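PDB 5Z3E: isomaltose glucohydrolase from Kribbella flavida, which hydrolyses the alpha-1,6-glucosidic bond of isomaltose from its non-reducing end, releasing beta-D-glucose and D-glucose in the intracellular breakdown of a cyclic tetrasaccharide. Local coordinates for residues G266-P280 against L319-G331. The protein carries 1 engineered substitution. Numbering follows the deposited sequence.
Sequences GSLPACVVPFGLVPP and LSALLGWNLAAAG
The carboxamide of N326 meets the backbone of V273 with both of its ends. V273 N donates a hydrogen bond to N326 OD1 at 3.0 Å, arriving in the carbonyl plane on a lone pair, and N326 ND2 donates to V273 O at 2.9 Å. The second proton of ND2 turns back into its own helix, to L322 O at 3.0 Å in a nearly straight bond (170°) that lies in the amide plane. L322 O thus takes two donors, N326 N and N326 ND2, from opposite faces of its carbonyl. Three bonds hold the amide and fix which way it is flipped. Without the carboxamide, as with an alanine here, V273 O would probably lose this donor and V273 N its stronger acceptor, weakening the loop's polar tie to the helix. At the G266 end of the contact, a water donates to both G266 O and L319 O.

This is where helix 317-329 of the (alpha/alpha)6 barrel of the GH15 family packs against the loop between strand 254-255 and helix 283-296; S267 in that loop lies about 7 Å, side chain to side chain, from D195, the predicted proton acceptor.

Apolar contacts flank the amide. W325, its CG anti to the backbone N (chi1 -178°), reaches across to the loop and takes V273 CG1 over the five-membered ring, 3.6 Å from its centroid, a CH-pi contact; P274, after a cis peptide bond, sets CD off-centre over the six-membered ring. Farther along, V273 CG2 touches A329 CB at 3.7 Å and P280 packs on A329 and A330, beside the Schellman motif closing the helix at G331. Toward G266, both methyls of L322 lie against A270, with CD1 3.8 Å from A270 CB, and P269 CG meets L323 CD1.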
ATOM      1  N   GLY A 266      -8.055  -8.938   2.799  1.00  8.96           N
ATOM      2  CA  GLY A 266      -6.670  -9.305   2.897  1.00  9.72           C
ATOM      3  C   GLY A 266      -5.712  -8.142   3.139  1.00  9.13           C
ATOM      4  O   GLY A 266      -4.577  -8.352   3.539  1.00  9.89           O
ATOM      5  N   SER A 267      -6.166  -6.908   2.906  1.00  8.48           N
ATOM      6  CA  SER A 267      -5.359  -5.733   3.213  1.00  8.68           C
ATOM      7  C   SER A 267      -5.276  -5.423   4.701  1.00  8.26           C
ATOM      8  O   SER A 267      -4.427  -4.633   5.118  1.00  8.80           O
ATOM      9  CB  SER A 267      -5.898  -4.514   2.470  1.00  8.69           C
ATOM     10  OG  SER A 267      -7.191  -4.152   2.917  1.00  8.73           O
ATOM     11  N   LEU A 268      -6.160  -5.999   5.504  1.00  8.04           N
ATOM     12  CA  LEU A 268      -6.253  -5.580   6.897  1.00  8.28           C
ATOM     13  C   LEU A 268      -4.978  -5.728   7.735  1.00  8.40           C
ATOM     14  O   LEU A 268      -4.764  -4.905   8.629  1.00  8.87           O
ATOM     15  CB  LEU A 268      -7.418  -6.263   7.611  1.00  8.26           C
ATOM     16  CG  LEU A 268      -8.800  -5.792   7.169  1.00  8.12           C
ATOM     17  CD1 LEU A 268      -9.854  -6.611   7.876  1.00  8.44           C
ATOM     18  CD2 LEU A 268      -8.993  -4.304   7.475  1.00  8.91           C
ATOM     19  N   PRO A 269      -4.120  -6.729   7.494  1.00  8.91           N
ATOM     20  CA  PRO A 269      -2.907  -6.785   8.316  1.00  9.41           C
ATOM     21  C   PRO A 269      -2.050  -5.521   8.208  1.00  8.63           C
ATOM     22  O   PRO A 269      -1.276  -5.249   9.123  1.00  9.03           O
ATOM     23  CB  PRO A 269      -2.198  -8.042   7.802  1.00 10.31           C
ATOM     24  CG  PRO A 269      -3.347  -8.924   7.329  1.00 10.20           C
ATOM     25  CD  PRO A 269      -4.266  -7.930   6.652  1.00  9.59           C
ATOM     26  N   ALA A 270      -2.144  -4.756   7.114  1.00  8.66           N
ATOM     27  CA  ALA A 270      -1.386  -3.512   7.010  1.00  8.59           C
ATOM     28  C   ALA A 270      -1.714  -2.542   8.136  1.00  8.51           C
ATOM     29  O   ALA A 270      -0.910  -1.680   8.475  1.00  8.83           O
ATOM     30  CB  ALA A 270      -1.639  -2.854   5.683  1.00  9.08           C
ATOM     31  N   CYS A 271      -2.920  -2.650   8.706  1.00  8.78           N
ATOM     32  CA  CYS A 271      -3.324  -1.826   9.826  1.00  9.11           C
ATOM     33  C   CYS A 271      -2.544  -2.119  11.106  1.00  9.24           C
ATOM     34  O   CYS A 271      -2.584  -1.317  12.047  1.00 10.86           O
ATOM     35  CB  CYS A 271      -4.795  -2.049  10.106  1.00 10.53           C
ATOM     36  SG  CYS A 271      -5.872  -1.507   8.780  1.00 13.55           S
ATOM     37  N   VAL A 272      -1.875  -3.273  11.143  1.00  9.05           N
ATOM     38  CA  VAL A 272      -0.996  -3.636  12.245  1.00  9.08           C
ATOM     39  C   VAL A 272       0.401  -3.171  11.856  1.00  8.28           C
ATOM     40  O   VAL A 272       0.850  -2.105  12.308  1.00  9.11           O
ATOM     41  CB  VAL A 272      -1.103  -5.150  12.570  1.00  9.38           C
ATOM     42  CG1 VAL A 272      -0.231  -5.473  13.757  1.00 10.19           C
ATOM     43  CG2 VAL A 272      -2.542  -5.548  12.820  1.00 10.51           C
ATOM     44  N   VAL A 273       1.067  -3.905  10.975  1.00  8.42           N
ATOM     45  CA  VAL A 273       2.330  -3.476  10.388  1.00  8.73           C
ATOM     46  C   VAL A 273       2.105  -3.240   8.899  1.00  7.83           C
ATOM     47  O   VAL A 273       1.620  -4.131   8.196  1.00  8.44           O
ATOM     48  CB  VAL A 273       3.417  -4.553  10.601  1.00 11.24           C
ATOM     49  CG1 VAL A 273       4.704  -4.184   9.929  1.00 12.33           C
ATOM     50  CG2 VAL A 273       3.609  -4.822  12.076  1.00 13.05           C
ATOM     51  N   PRO A 274       2.429  -2.050   8.373  1.00  7.81           N
ATOM     52  CA  PRO A 274       3.234  -0.994   9.003  1.00  8.28           C
ATOM     53  C   PRO A 274       2.440   0.139   9.621  1.00  8.11           C
ATOM     54  O   PRO A 274       3.047   1.033  10.198  1.00  9.63           O
ATOM     55  CB  PRO A 274       4.046  -0.458   7.826  1.00  9.06           C
ATOM     56  CG  PRO A 274       3.091  -0.553   6.666  1.00  8.87           C
ATOM     57  CD  PRO A 274       2.347  -1.859   6.904  1.00  8.68           C
ATOM     58  N   PHE A 275       1.104   0.164   9.510  1.00  7.85           N
ATOM     59  CA  PHE A 275       0.398   1.406   9.810  1.00  8.25           C
ATOM     60  C   PHE A 275       0.072   1.650  11.279  1.00  8.54           C
ATOM     61  O   PHE A 275      -0.271   2.779  11.638  1.00  9.14           O
ATOM     62  CB  PHE A 275      -0.799   1.553   8.921  1.00 10.52           C
ATOM     63  CG  PHE A 275      -0.406   1.596   7.393  1.00 12.31           C
ATOM     64  CD1 PHE A 275       0.710   2.329   6.961  1.00 11.94           C
ATOM     65  CD2 PHE A 275      -1.135   0.921   6.511  1.00 16.33           C
ATOM     66  CE1 PHE A 275       1.081   2.362   5.617  1.00 13.58           C
ATOM     67  CE2 PHE A 275      -0.812   0.986   5.114  1.00 13.91           C
ATOM     68  CZ  PHE A 275       0.342   1.677   4.751  1.00 16.36           C
ATOM     69  N   GLY A 276       0.162   0.649  12.140  1.00  9.72           N
ATOM     70  CA  GLY A 276       0.239   0.884  13.579  1.00 11.42           C
ATOM     71  C   GLY A 276      -1.028   1.251  14.337  1.00 11.59           C
ATOM     72  O   GLY A 276      -0.930   1.847  15.402  1.00 13.87           O
ATOM     73  N   LEU A 277      -2.182   0.823  13.855  1.00 13.37           N
ATOM     74  CA  LEU A 277      -3.405   1.041  14.667  1.00 14.12           C
ATOM     75  C   LEU A 277      -3.278   0.325  16.039  1.00 14.50           C
ATOM     76  O   LEU A 277      -3.777   0.837  17.057  1.00 14.32           O
ATOM     77  CB  LEU A 277      -4.670   0.557  13.925  1.00 15.80           C
ATOM     78  CG  LEU A 277      -5.222   1.139  12.562  1.00 16.93           C
ATOM     79  CD1 LEU A 277      -6.569   0.597  11.980  1.00 19.54           C
ATOM     80  CD2 LEU A 277      -5.354   2.620  12.787  1.00 18.35           C
ATOM     81  N   VAL A 278      -2.679  -0.855  16.030  1.00 13.90           N
ATOM     82  CA  VAL A 278      -2.430  -1.657  17.241  1.00 12.35           C
ATOM     83  C   VAL A 278      -1.009  -2.303  17.158  1.00 13.76           C
ATOM     84  O   VAL A 278      -0.597  -2.456  16.043  1.00 15.10           O
ATOM     85  CB  VAL A 278      -3.467  -2.787  17.412  1.00 10.91           C
ATOM     86  CG1 VAL A 278      -4.827  -2.251  17.656  1.00 10.20           C
ATOM     87  CG2 VAL A 278      -3.506  -3.719  16.252  1.00 12.99           C
ATOM     88  N   PRO A 279      -0.413  -2.605  18.318  1.00 12.31           N
ATOM     89  CA  PRO A 279       0.919  -3.353  18.218  1.00 14.99           C
ATOM     90  C   PRO A 279       0.716  -4.793  17.602  1.00 12.38           C
ATOM     91  O   PRO A 279      -0.350  -5.380  17.689  1.00 10.18           O
ATOM     92  CB  PRO A 279       1.364  -3.397  19.701  1.00 17.44           C
ATOM     93  CG  PRO A 279       0.652  -2.328  20.344  1.00 22.18           C
ATOM     94  CD  PRO A 279      -0.729  -2.236  19.713  1.00 13.22           C
ATOM     95  N   PRO A 280       1.818  -5.421  17.087  1.00 12.82           N
ATOM     96  CA  PRO A 280       1.715  -6.820  16.607  1.00 10.37           C
ATOM     97  C   PRO A 280       1.236  -7.791  17.648  1.00  8.99           C
ATOM     98  O   PRO A 280       0.657  -8.804  17.313  1.00  9.93           O
ATOM     99  CB  PRO A 280       3.149  -7.149  16.145  1.00 12.36           C
ATOM    100  CG  PRO A 280       3.714  -5.807  15.831  1.00 17.10           C
ATOM    101  CD  PRO A 280       3.124  -4.818  16.801  1.00 16.26           C
ATOM    102  N   LEU A 319      -0.388  -9.549  -0.943  1.00  8.96           N
ATOM    103  CA  LEU A 319      -1.131  -9.840   0.266  1.00  8.87           C
ATOM    104  C   LEU A 319      -0.494 -10.991   1.049  1.00  8.79           C
ATOM    105  O   LEU A 319      -0.487 -10.950   2.282  1.00  9.00           O
ATOM    106  CB  LEU A 319      -2.592 -10.109  -0.013  1.00  9.24           C
ATOM    107  CG  LEU A 319      -3.394  -8.916  -0.538  1.00  9.45           C
ATOM    108  CD1 LEU A 319      -4.821  -9.324  -0.786  1.00 10.41           C
ATOM    109  CD2 LEU A 319      -3.322  -7.730   0.437  1.00  9.90           C
ATOM    110  N   SER A 320       0.039 -11.997   0.357  1.00  9.19           N
ATOM    111  CA  SER A 320       0.839 -13.007   1.051  1.00  9.15           C
ATOM    112  C   SER A 320       2.068 -12.390   1.699  1.00  9.05           C
ATOM    113  O   SER A 320       2.437 -12.751   2.809  1.00  9.33           O
ATOM    114  CB  SER A 320       1.217 -14.106   0.075  1.00  9.99           C
ATOM    115  OG  SER A 320       0.075 -14.819  -0.321  1.00 10.98           O
ATOM    116  N   ALA A 321       2.683 -11.425   1.019  1.00  9.20           N
ATOM    117  CA  ALA A 321       3.842 -10.757   1.577  1.00  9.26           C
ATOM    118  C   ALA A 321       3.448  -9.931   2.790  1.00  9.08           C
ATOM    119  O   ALA A 321       4.160  -9.904   3.791  1.00  9.68           O
ATOM    120  CB  ALA A 321       4.484  -9.862   0.536  1.00 10.05           C
ATOM    121  N   LEU A 322       2.332  -9.210   2.696  1.00  9.05           N
ATOM    122  CA  LEU A 322       1.845  -8.407   3.808  1.00  8.98           C
ATOM    123  C   LEU A 322       1.552  -9.263   5.039  1.00  8.83           C
ATOM    124  O   LEU A 322       1.900  -8.901   6.170  1.00  9.17           O
ATOM    125  CB  LEU A 322       0.590  -7.662   3.346  1.00  9.38           C
ATOM    126  CG  LEU A 322      -0.074  -6.785   4.370  1.00 10.17           C
ATOM    127  CD1 LEU A 322       0.829  -5.658   4.832  1.00 10.48           C
ATOM    128  CD2 LEU A 322      -1.368  -6.246   3.775  1.00 10.72           C
ATOM    129  N   LEU A 323       0.880 -10.398   4.830  1.00  8.79           N
ATOM    130  CA  LEU A 323       0.607 -11.293   5.945  1.00  8.90           C
ATOM    131  C   LEU A 323       1.919 -11.836   6.506  1.00  8.75           C
ATOM    132  O   LEU A 323       2.106 -11.870   7.728  1.00  9.34           O
ATOM    133  CB  LEU A 323      -0.362 -12.406   5.546  1.00  9.36           C
ATOM    134  CG  LEU A 323      -0.767 -13.339   6.682  1.00 10.08           C
ATOM    135  CD1 LEU A 323      -1.383 -12.611   7.872  1.00 11.98           C
ATOM    136  CD2 LEU A 323      -1.733 -14.397   6.162  1.00 11.83           C
ATOM    137  N   GLY A 324       2.837 -12.249   5.631  1.00  9.16           N
ATOM    138  CA  GLY A 324       4.113 -12.733   6.105  1.00  9.58           C
ATOM    139  C   GLY A 324       4.877 -11.709   6.940  1.00  9.20           C
ATOM    140  O   GLY A 324       5.487 -12.049   7.955  1.00  9.90           O
ATOM    141  N   TRP A 325       4.859 -10.448   6.493  1.00  8.95           N
ATOM    142  CA  TRP A 325       5.522  -9.352   7.209  1.00  9.02           C
ATOM    143  C   TRP A 325       4.934  -9.241   8.609  1.00  8.89           C
ATOM    144  O   TRP A 325       5.630  -9.111   9.602  1.00  9.55           O
ATOM    145  CB  TRP A 325       5.310  -8.099   6.380  1.00  9.34           C
ATOM    146  CG  TRP A 325       5.924  -6.815   6.866  1.00  9.49           C
ATOM    147  CD1 TRP A 325       6.781  -6.584   7.906  1.00 10.27           C
ATOM    148  CD2 TRP A 325       5.724  -5.556   6.227  1.00  9.01           C
ATOM    149  NE1 TRP A 325       7.111  -5.248   7.937  1.00 10.50           N
ATOM    150  CE2 TRP A 325       6.478  -4.602   6.923  1.00  9.64           C
ATOM    151  CE3 TRP A 325       4.968  -5.146   5.130  1.00  8.97           C
ATOM    152  CZ2 TRP A 325       6.501  -3.245   6.545  1.00 10.07           C
ATOM    153  CZ3 TRP A 325       4.988  -3.830   4.762  1.00  9.89           C
ATOM    154  CH2 TRP A 325       5.742  -2.895   5.457  1.00 10.09           C
ATOM    155  N   ASN A 326       3.597  -9.295   8.671  1.00  8.67           N
ATOM    156  CA  ASN A 326       2.892  -9.220   9.935  1.00  8.62           C
ATOM    157  C   ASN A 326       3.181 -10.424  10.850  1.00  9.19           C
ATOM    158  O   ASN A 326       3.318 -10.250  12.068  1.00  9.97           O
ATOM    159  CB  ASN A 326       1.412  -9.015   9.689  1.00  8.65           C
ATOM    160  CG  ASN A 326       1.124  -7.543   9.575  1.00  8.38           C
ATOM    161  OD1 ASN A 326       0.938  -6.890  10.608  1.00  9.03           O
ATOM    162  ND2 ASN A 326       1.205  -6.996   8.371  1.00  8.57           N
ATOM    163  N   LEU A 327       3.304 -11.609  10.268  1.00  9.36           N
ATOM    164  CA  LEU A 327       3.670 -12.780  11.063  1.00  9.70           C
ATOM    165  C   LEU A 327       5.082 -12.635  11.610  1.00 10.07           C
ATOM    166  O   LEU A 327       5.325 -12.907  12.788  1.00 11.17           O
ATOM    167  CB  LEU A 327       3.519 -14.032  10.205  1.00  9.97           C
ATOM    168  CG  LEU A 327       2.074 -14.412   9.899  1.00 10.20           C
ATOM    169  CD1 LEU A 327       2.003 -15.441   8.772  1.00 10.95           C
ATOM    170  CD2 LEU A 327       1.354 -14.921  11.132  1.00 11.55           C
ATOM    171  N   ALA A 328       6.016 -12.170  10.776  1.00 10.36           N
ATOM    172  CA  ALA A 328       7.385 -11.970  11.237  1.00 11.03           C
ATOM    173  C   ALA A 328       7.424 -11.001  12.417  1.00 10.87           C
ATOM    174  O   ALA A 328       8.074 -11.236  13.424  1.00 11.72           O
ATOM    175  CB  ALA A 328       8.269 -11.480  10.117  1.00 11.87           C
ATOM    176  N   ALA A 329       6.676  -9.897  12.288  1.00 10.83           N
ATOM    177  CA  ALA A 329       6.672  -8.870  13.313  1.00 11.14           C
ATOM    178  C   ALA A 329       6.084  -9.369  14.621  1.00 11.13           C
ATOM    179  O   ALA A 329       6.401  -8.828  15.696  1.00 13.34           O
ATOM    180  CB  ALA A 329       5.884  -7.648  12.811  1.00 12.59           C
ATOM    181  N   ALA A 330       5.198 -10.347  14.560  1.00 11.20           N
ATOM    182  CA  ALA A 330       4.576 -10.947  15.738  1.00 11.82           C
ATOM    183  C   ALA A 330       5.410 -12.088  16.319  1.00 12.35           C
ATOM    184  O   ALA A 330       4.991 -12.694  17.297  1.00 14.74           O
ATOM    185  CB  ALA A 330       3.197 -11.439  15.404  1.00 13.54           C
ATOM    186  N   GLY A 331       6.538 -12.412  15.700  1.00 12.09           N
ATOM    187  CA  GLY A 331       7.395 -13.483  16.186  1.00 13.75           C
ATOM    188  C   GLY A 331       7.142 -14.827  15.536  1.00 12.82           C
ATOM    189  O   GLY A 331       7.826 -15.782  15.899  1.00 15.85           O
TER
HETATM  190  O   HOH W   1      -2.528 -10.137   4.223  1.00 13.39           O